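Local atomic coordinates of 5-carboxymethyl-2-hydroxymuconate semialdehyde dehydrogenase (PDB entry 2D4E), a protein that probably oxidises 5-carboxymethyl-2-hydroxymuconate semialdehyde to the corresponding acid, using bound NAD as the electron acceptor, as a tetrameric member of the aldehyde dehydrogenase family. Residues C[78-81]-C[82-85]. Residues are numbered along the deposited sequence; the frame is centred on the assembly and turned at random.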
# COMPACT_ATOMS: atom_id res chain seq x y z
N GLN C 78 -22.26 -10.53 17.16
CA GLN C 78 -22.12 -9.37 18.03
C GLN C 78 -20.88 -9.47 18.91
O GLN C 78 -20.08 -8.53 18.96
CB GLN C 78 -23.37 -9.22 18.90
CG GLN C 78 -24.68 -9.62 18.20
CD GLN C 78 -24.88 -8.93 16.85
OE1 GLN C 78 -24.89 -7.69 16.77
NE2 GLN C 78 -25.04 -9.72 15.80
N ARG C 79 -20.70 -10.60 19.59
CA ARG C 79 -19.56 -10.79 20.48
C ARG C 79 -18.27 -11.20 19.76
O ARG C 79 -17.18 -10.75 20.12
CB ARG C 79 -19.87 -11.87 21.53
CG ARG C 79 -20.99 -11.54 22.50
CD ARG C 79 -21.18 -12.69 23.49
NE ARG C 79 -21.47 -13.96 22.82
CZ ARG C 79 -22.64 -14.26 22.25
NH1 ARG C 79 -23.64 -13.39 22.28
NH2 ARG C 79 -22.80 -15.44 21.65
N TRP C 80 -18.39 -12.06 18.76
CA TRP C 80 -17.22 -12.53 18.03
C TRP C 80 -16.50 -11.41 17.28
O TRP C 80 -15.28 -11.32 17.32
CB TRP C 80 -17.61 -13.64 17.04
CG TRP C 80 -16.46 -14.20 16.26
CD1 TRP C 80 -16.22 -14.06 14.93
CD2 TRP C 80 -15.38 -14.99 16.78
NE1 TRP C 80 -15.07 -14.72 14.57
CE2 TRP C 80 -14.53 -15.30 15.69
CE3 TRP C 80 -15.05 -15.48 18.05
CZ2 TRP C 80 -13.38 -16.08 15.83
CZ3 TRP C 80 -13.90 -16.25 18.20
CH2 TRP C 80 -13.08 -16.54 17.09
N SER C 81 -17.27 -10.55 16.62
CA SER C 81 -16.68 -9.44 15.87
C SER C 81 -16.06 -8.38 16.77
O SER C 81 -15.46 -7.42 16.28
CB SER C 81 -17.74 -8.79 14.98
OG SER C 81 -18.74 -8.15 15.76
N ARG C 82 -16.19 -8.54 18.09
CA ARG C 82 -15.62 -7.58 19.02
C ARG C 82 -14.52 -8.20 19.87
O ARG C 82 -13.91 -7.52 20.70
CB ARG C 82 -16.70 -6.98 19.92
CG ARG C 82 -17.79 -6.26 19.14
CD ARG C 82 -18.82 -5.61 20.06
NE ARG C 82 -19.99 -5.16 19.30
CZ ARG C 82 -19.95 -4.27 18.31
NH1 ARG C 82 -18.80 -3.70 17.96
NH2 ARG C 82 -21.06 -3.95 17.65
N THR C 83 -14.26 -9.48 19.67
CA THR C 83 -13.21 -10.17 20.40
C THR C 83 -11.89 -9.54 19.97
O THR C 83 -11.80 -8.99 18.87
CB THR C 83 -13.16 -11.66 20.05
OG1 THR C 83 -12.98 -11.79 18.64
CG2 THR C 83 -14.44 -12.36 20.47
N LYS C 84 -10.88 -9.60 20.82
CA LYS C 84 -9.59 -9.03 20.47
C LYS C 84 -8.95 -9.87 19.37
O LYS C 84 -8.94 -11.11 19.44
CB LYS C 84 -8.69 -8.97 21.70
CG LYS C 84 -9.13 -7.92 22.70
CD LYS C 84 -8.30 -7.93 23.96
CE LYS C 84 -8.62 -6.71 24.81
NZ LYS C 84 -10.10 -6.54 24.98
N ALA C 85 -8.42 -9.21 18.35
CA ALA C 85 -7.79 -9.90 17.23
C ALA C 85 -6.75 -10.89 17.73
O ALA C 85 -6.60 -11.97 17.18
CB ALA C 85 -7.15 -8.91 16.27
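W80 and T83 close a type I beta turn at the end of helix 63-80, where T83 N donates to W80 O (3.2 Å, N-H...O angle 160°) and R82 N to R79 O (3.2 Å). T83 grips the same W80 carbonyl a second time: OG1 donates to W80 O at 2.7 Å, lying in the carbonyl plane, whereas the amide N approaches from above it. With chi1 at 57°, OG1 stands between the backbone N and carbonyl carbon of T83, over one face of the W80 indole toward its rim. CG2 of T83 meets CE3 of the W80 ring at 4.0 Å. Without the hydroxyl and methyl, as with an alanine here, W80 O would probably lose its in-plane donor and keep the out-of-plane amide, and CE3 would lose its methyl neighbour. R82 runs extended back along the helix end, its CG 3.2 Å from Q78 O, and its guanidinium forms a salt bridge with E455 of a third subunit. S81 OG turns back to F77 O, one helical turn earlier. This surface turn links helix 63-80 to helix 85-101, with W80 packed on the L217, P218 and V221 loop and A85 N hydrogen-bonded to D151 of a second subunit.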